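Local coordinates for protein D-isomer specific 2-hydroxyacid dehydrogenase NAD-binding (Xanthobacter autotrophicus, PDB 4XA8) that probably works as an NAD(P)-dependent oxidoreductase of the D-isomer specific 2-hydroxyacid dehydrogenase family, binding its dinucleotide through a Rossmann-type domain, at residues Glu51-Leu56 with Arg303-Glu308; Val298-Arg303 with Glu308-Gln313. All blocks are in the same frame, centred on the assembly; numbering follows the deposited sequence.

Both interactions hold the end of helix 290-306, within the smaller domain built on the five-stranded parallel sheet. Interaction 1 joins the helix end to strand 52-57 and is partly buried: the Tyr54 ring lies inside, while an Arg53–Glu305 ion pair sits nearer the outside. Interaction 2 is a surface contact in which the chain, having left the helix, doubles back along it; side-chain bonds to backbone and a network of four charged residues do most of the work. The two share Arg303 and Glu308, and touch where Tyr54 packs on Ile301 and Ile304 on Val310. Packing and an undirected ion pair hold the helix to the sheet; hydrogen bonds, charge and Leu311 hold the tail to the helix.

Interaction 1 of 2, residues Glu51-Leu56 with Arg303-Glu308; sequences EVRYAL and RIEAGE
Arg53 reaches out from the start of strand 52-57 to meet Glu305 in the last turn of helix 290-306. Its CB lies 3.8 Å above the plane of the Tyr54 ring, over the ring centre. From there the chain runs past CG and bends at chi3 (82°), turning NE and the guanidinium toward Glu305. At the tip, NH2 is 2.7 Å from Glu305 OE2, a salt bridge in which the oxygen stands well off the guanidinium plane, over one face, so that charge and not a directed hydrogen bond holds the pair. NH1 instead makes its hydrogen bond to the backbone O of Ser7. The approach of Glu305 OE1 to the Tyr54 hydroxyl is too short in the model to carry weight. Deeper in, the edge of the Tyr54 ring meets Ile304, with CE1 3.8 Å from CG2, while the Tyr54 side chain also packs on Ile301 and Leu73. Beyond Glu305 the helix closes in a Schellman motif at Gly307, where Glu308 N bonds to Arg303 O at 2.8 Å. With an alanine in place of Arg53, Glu305 would probably lose its cationic mate across the contact, and Ser7 O the donor it has in NH1. The chemistry is therefore charge attraction without directional bonding, laid over an aromatic-aliphatic contact that seats the helix against the parallel sheet.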
loop_
_atom_site.group_PDB
_atom_site.type_symbol
_atom_site.label_atom_id
_atom_site.label_comp_id
_atom_site.label_asym_id
_atom_site.label_seq_id
_atom_site.Cartn_x
_atom_site.Cartn_y
_atom_site.Cartn_z
ATOM N N GLU A 51 -44.131 10.567 -9.527
ATOM C CA GLU A 51 -43.267 11.175 -10.550
ATOM C C GLU A 51 -41.919 10.490 -10.650
ATOM O O GLU A 51 -41.146 10.785 -11.559
ATOM C CB GLU A 51 -43.090 12.682 -10.293
ATOM C CG GLU A 51 -44.368 13.477 -10.526
ATOM C CD GLU A 51 -44.239 14.963 -10.202
ATOM O OE1 GLU A 51 -45.100 15.753 -10.640
ATOM O OE2 GLU A 51 -43.292 15.355 -9.502
ATOM N N VAL A 52 -41.631 9.572 -9.721
ATOM C CA VAL A 52 -40.343 8.881 -9.655
ATOM C C VAL A 52 -40.340 7.700 -10.598
ATOM O O VAL A 52 -41.175 6.799 -10.493
ATOM C CB VAL A 52 -40.067 8.361 -8.232
ATOM C CG1 VAL A 52 -38.824 7.501 -8.211
ATOM C CG2 VAL A 52 -39.905 9.533 -7.283
ATOM N N ARG A 53 -39.400 7.697 -11.524
ATOM C CA ARG A 53 -39.378 6.662 -12.548
ATOM C C ARG A 53 -38.073 5.872 -12.597
ATOM O O ARG A 53 -38.006 4.806 -13.208
ATOM C CB ARG A 53 -39.691 7.294 -13.896
ATOM C CG ARG A 53 -41.104 7.851 -13.946
ATOM C CD ARG A 53 -41.312 8.682 -15.187
ATOM N NE ARG A 53 -41.608 7.861 -16.356
ATOM C CZ ARG A 53 -41.837 8.342 -17.578
ATOM N NH1 ARG A 53 -41.796 9.651 -17.812
ATOM N NH2 ARG A 53 -42.093 7.507 -18.577
ATOM N N TYR A 54 -37.057 6.372 -11.917
ATOM C CA TYR A 54 -35.765 5.704 -11.875
ATOM C C TYR A 54 -35.300 5.656 -10.425
ATOM O O TYR A 54 -35.550 6.600 -9.670
ATOM C CB TYR A 54 -34.777 6.452 -12.781
ATOM C CG TYR A 54 -35.445 7.158 -13.959
ATOM C CD1 TYR A 54 -35.920 6.443 -15.065
ATOM C CD2 TYR A 54 -35.647 8.535 -13.941
ATOM C CE1 TYR A 54 -36.536 7.085 -16.125
ATOM C CE2 TYR A 54 -36.279 9.189 -14.990
ATOM C CZ TYR A 54 -36.721 8.459 -16.072
ATOM O OH TYR A 54 -37.348 9.116 -17.095
ATOM N N ALA A 55 -34.676 4.542 -10.040
ATOM C CA ALA A 55 -34.086 4.370 -8.708
ATOM C C ALA A 55 -32.622 3.928 -8.798
ATOM O O ALA A 55 -32.308 2.919 -9.428
ATOM C CB ALA A 55 -34.912 3.364 -7.904
ATOM N N LEU A 56 -31.742 4.718 -8.183
ATOM C CA LEU A 56 -30.327 4.403 -8.057
ATOM C C LEU A 56 -30.073 4.074 -6.601
ATOM O O LEU A 56 -30.204 4.937 -5.740
ATOM C CB LEU A 56 -29.493 5.613 -8.495
ATOM C CG LEU A 56 -27.974 5.541 -8.304
ATOM C CD1 LEU A 56 -27.444 4.419 -9.161
ATOM C CD2 LEU A 56 -27.370 6.890 -8.689
ATOM N N ARG A 303 -32.790 5.735 -22.910
ATOM C CA ARG A 303 -33.181 4.493 -23.593
ATOM C C ARG A 303 -34.519 3.945 -23.098
ATOM O O ARG A 303 -35.371 3.570 -23.901
ATOM C CB ARG A 303 -32.109 3.421 -23.484
ATOM C CG ARG A 303 -30.902 3.709 -24.360
ATOM C CD ARG A 303 -29.659 2.976 -23.899
ATOM N NE ARG A 303 -28.556 3.082 -24.867
ATOM C CZ ARG A 303 -28.206 2.133 -25.729
ATOM N NH1 ARG A 303 -27.194 2.340 -26.549
ATOM N NH2 ARG A 303 -28.866 0.974 -25.795
ATOM N N ILE A 304 -34.701 3.906 -21.778
ATOM C CA ILE A 304 -35.937 3.397 -21.197
ATOM C C ILE A 304 -37.102 4.290 -21.664
ATOM O O ILE A 304 -38.171 3.791 -22.011
ATOM C CB ILE A 304 -35.838 3.242 -19.639
ATOM C CG1 ILE A 304 -36.864 2.242 -19.119
ATOM C CG2 ILE A 304 -36.055 4.549 -18.914
ATOM C CD1 ILE A 304 -36.465 0.797 -19.318
ATOM N N GLU A 305 -36.866 5.600 -21.736
ATOM C CA GLU A 305 -37.873 6.555 -22.191
ATOM C C GLU A 305 -38.141 6.547 -23.709
ATOM O O GLU A 305 -39.163 7.075 -24.163
ATOM C CB GLU A 305 -37.507 7.967 -21.720
ATOM C CG GLU A 305 -37.470 8.130 -20.204
ATOM C CD GLU A 305 -38.834 8.049 -19.518
ATOM O OE1 GLU A 305 -39.012 8.738 -18.491
ATOM O OE2 GLU A 305 -39.732 7.305 -19.971
ATOM N N ALA A 306 -37.246 5.946 -24.491
ATOM C CA ALA A 306 -37.484 5.759 -25.924
ATOM C C ALA A 306 -37.783 4.298 -26.275
ATOM O O ALA A 306 -37.926 3.957 -27.446
ATOM C CB ALA A 306 -36.290 6.257 -26.718
ATOM N N GLY A 307 -37.881 3.434 -25.266
ATOM C CA GLY A 307 -38.195 2.024 -25.495
ATOM C C GLY A 307 -37.059 1.276 -26.163
ATOM O O GLY A 307 -37.285 0.333 -26.921
ATOM N N GLU A 308 -35.833 1.711 -25.894
ATOM C CA GLU A 308 -34.654 1.018 -26.380
ATOM C C GLU A 308 -34.106 0.130 -25.283
ATOM O O GLU A 308 -34.272 0.433 -24.096
ATOM C CB GLU A 308 -33.597 2.021 -26.815
ATOM C CG GLU A 308 -34.138 3.089 -27.744
ATOM C CD GLU A 308 -33.043 3.913 -28.374
ATOM O OE1 GLU A 308 -31.975 4.056 -27.748
ATOM O OE2 GLU A 308 -33.265 4.427 -29.491
#

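Interaction 2 of 2, residues Val298-Arg303 with Glu308-Gln313; sequences VENIRR and EPVLNQ
With CG of Asn300 swung well away from its own carbonyl carbon (chi1 -89°), the amide faces the backbone of Leu311, and Arg303, extended from CG to NE, lays its guanidinium across the Leu311 side chain. The amide of Asn300 is used at both ends: OD1 accepts from Leu311 N at 2.8 Å, and ND2 donates to Leu311 O at 2.9 Å. Gripping one residue twice fixes the rotation of this buried amide and gives its polar atoms partners. The Arg303 guanidinium is held along its edge, where NH2 donates to Pro309 O at 3.0 Å (161° at the hydrogen), with the oxygen in the guanidinium plane, and NE donates to Glu299 OE2 at 2.7 Å. Leu311 CG sits over the centre of one guanidinium face, 3.7 Å above it, and Leu311 CD1 reaches on to CG of Glu299. Arg302, bent at chi2 and chi3, joins the charges together: NH1 bonds Glu308 OE1 at 3.2 Å from above the carboxylate plane, and also makes a weak bond to Glu299 OE2. Asn312 is backbone-bonded to Arg97, which contacts NADPH in a crystal structure of this protein, though none is bound to this chain. Two positive and two negative groups probably balance in this network, and helix side chains supply partners to Pro309 O and both backbone polar atoms of Leu311, tying the irregular tail back.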
loop_
_atom_site.group_PDB
_atom_site.type_symbol
_atom_site.label_atom_id
_atom_site.label_comp_id
_atom_site.label_asym_id
_atom_site.label_seq_id
_atom_site.Cartn_x
_atom_site.Cartn_y
_atom_site.Cartn_z
ATOM N N VAL A 298 -27.671 8.404 -17.163
ATOM C CA VAL A 298 -28.419 9.337 -18.013
ATOM C C VAL A 298 -28.790 8.727 -19.378
ATOM O O VAL A 298 -29.925 8.896 -19.855
ATOM C CB VAL A 298 -27.681 10.702 -18.121
ATOM C CG1 VAL A 298 -28.219 11.542 -19.290
ATOM C CG2 VAL A 298 -27.822 11.438 -16.791
ATOM N N GLU A 299 -27.867 7.991 -19.987
ATOM C CA GLU A 299 -28.148 7.286 -21.258
ATOM C C GLU A 299 -29.197 6.156 -21.121
ATOM O O GLU A 299 -29.950 5.894 -22.044
ATOM C CB GLU A 299 -26.850 6.754 -21.862
ATOM C CG GLU A 299 -26.974 5.845 -23.064
ATOM C CD GLU A 299 -27.596 6.500 -24.295
ATOM O OE1 GLU A 299 -27.713 7.752 -24.357
ATOM O OE2 GLU A 299 -27.966 5.732 -25.205
ATOM N N ASN A 300 -29.224 5.477 -19.990
ATOM C CA ASN A 300 -30.221 4.437 -19.771
ATOM C C ASN A 300 -31.593 5.025 -19.476
ATOM O O ASN A 300 -32.630 4.447 -19.832
ATOM C CB ASN A 300 -29.770 3.455 -18.677
ATOM C CG ASN A 300 -28.952 2.295 -19.227
ATOM O OD1 ASN A 300 -28.953 2.015 -20.448
ATOM N ND2 ASN A 300 -28.258 1.590 -18.326
ATOM N N ILE A 301 -31.610 6.195 -18.855
ATOM C CA ILE A 301 -32.848 6.922 -18.660
ATOM C C ILE A 301 -33.449 7.225 -20.028
ATOM O O ILE A 301 -34.648 6.931 -20.311
ATOM C CB ILE A 301 -32.603 8.197 -17.832
ATOM C CG1 ILE A 301 -32.363 7.764 -16.373
ATOM C CG2 ILE A 301 -33.780 9.182 -17.999
ATOM C CD1 ILE A 301 -32.040 8.880 -15.404
ATOM N N ARG A 302 -32.640 7.791 -20.912
ATOM C CA ARG A 302 -33.168 8.085 -22.243
ATOM C C ARG A 302 -33.564 6.814 -23.012
ATOM O O ARG A 302 -34.606 6.802 -23.664
ATOM C CB ARG A 302 -32.247 9.012 -23.042
ATOM C CG ARG A 302 -30.946 8.415 -23.533
ATOM C CD ARG A 302 -30.601 9.010 -24.895
ATOM N NE ARG A 302 -31.575 8.614 -25.902
ATOM C CZ ARG A 302 -31.537 7.489 -26.612
ATOM N NH1 ARG A 302 -30.566 6.591 -26.443
ATOM N NH2 ARG A 302 -32.499 7.254 -27.493
ATOM N N ARG A 303 -32.790 5.735 -22.910
ATOM C CA ARG A 303 -33.181 4.493 -23.593
ATOM C C ARG A 303 -34.519 3.945 -23.098
ATOM O O ARG A 303 -35.371 3.570 -23.901
ATOM C CB ARG A 303 -32.109 3.421 -23.484
ATOM C CG ARG A 303 -30.902 3.709 -24.360
ATOM C CD ARG A 303 -29.659 2.976 -23.899
ATOM N NE ARG A 303 -28.556 3.082 -24.867
ATOM C CZ ARG A 303 -28.206 2.133 -25.729
ATOM N NH1 ARG A 303 -27.194 2.340 -26.549
ATOM N NH2 ARG A 303 -28.866 0.974 -25.795
ATOM N N GLU A 308 -35.833 1.711 -25.894
ATOM C CA GLU A 308 -34.654 1.018 -26.380
ATOM C C GLU A 308 -34.106 0.130 -25.283
ATOM O O GLU A 308 -34.272 0.433 -24.096
ATOM C CB GLU A 308 -33.597 2.021 -26.815
ATOM C CG GLU A 308 -34.138 3.089 -27.744
ATOM C CD GLU A 308 -33.043 3.913 -28.374
ATOM O OE1 GLU A 308 -31.975 4.056 -27.748
ATOM O OE2 GLU A 308 -33.265 4.427 -29.491
ATOM N N PRO A 309 -33.421 -0.960 -25.661
ATOM C CA PRO A 309 -32.912 -1.783 -24.567
ATOM C C PRO A 309 -31.858 -1.016 -23.738
ATOM O O PRO A 309 -31.182 -0.116 -24.250
ATOM C CB PRO A 309 -32.319 -3.013 -25.279
ATOM C CG PRO A 309 -32.641 -2.860 -26.743
ATOM C CD PRO A 309 -32.936 -1.411 -26.978
ATOM N N VAL A 310 -31.754 -1.356 -22.461
ATOM C CA VAL A 310 -30.843 -0.656 -21.564
ATOM C C VAL A 310 -29.455 -1.318 -21.598
ATOM O O VAL A 310 -29.338 -2.540 -21.758
ATOM C CB VAL A 310 -31.402 -0.549 -20.118
ATOM C CG1 VAL A 310 -32.683 0.267 -20.107
ATOM C CG2 VAL A 310 -31.597 -1.920 -19.469
ATOM N N LEU A 311 -28.423 -0.493 -21.467
ATOM C CA LEU A 311 -27.054 -0.953 -21.316
ATOM C C LEU A 311 -26.866 -1.577 -19.922
ATOM O O LEU A 311 -27.489 -1.123 -18.924
ATOM C CB LEU A 311 -26.089 0.241 -21.494
ATOM C CG LEU A 311 -26.113 1.053 -22.813
ATOM C CD1 LEU A 311 -25.407 2.406 -22.695
ATOM C CD2 LEU A 311 -25.470 0.261 -23.931
ATOM N N ASN A 312 -26.030 -2.616 -19.852
ATOM C CA ASN A 312 -25.615 -3.237 -18.566
ATOM C C ASN A 312 -26.719 -3.843 -17.702
ATOM O O ASN A 312 -26.699 -3.738 -16.475
ATOM C CB ASN A 312 -24.806 -2.245 -17.727
ATOM C CG ASN A 312 -23.523 -1.848 -18.405
ATOM O OD1 ASN A 312 -22.711 -2.698 -18.744
ATOM N ND2 ASN A 312 -23.345 -0.559 -18.633
ATOM N N GLN A 313 -27.659 -4.512 -18.338
ATOM C CA GLN A 313 -28.776 -5.139 -17.620
ATOM C C GLN A 313 -28.322 -6.410 -16.881
ATOM O O GLN A 313 -27.521 -7.173 -17.413
ATOM C CB GLN A 313 -29.890 -5.450 -18.607
ATOM C CG GLN A 313 -31.209 -5.787 -17.954
ATOM C CD GLN A 313 -32.347 -5.756 -18.938
ATOM O OE1 GLN A 313 -32.166 -5.377 -20.098
ATOM N NE2 GLN A 313 -33.543 -6.178 -18.490
#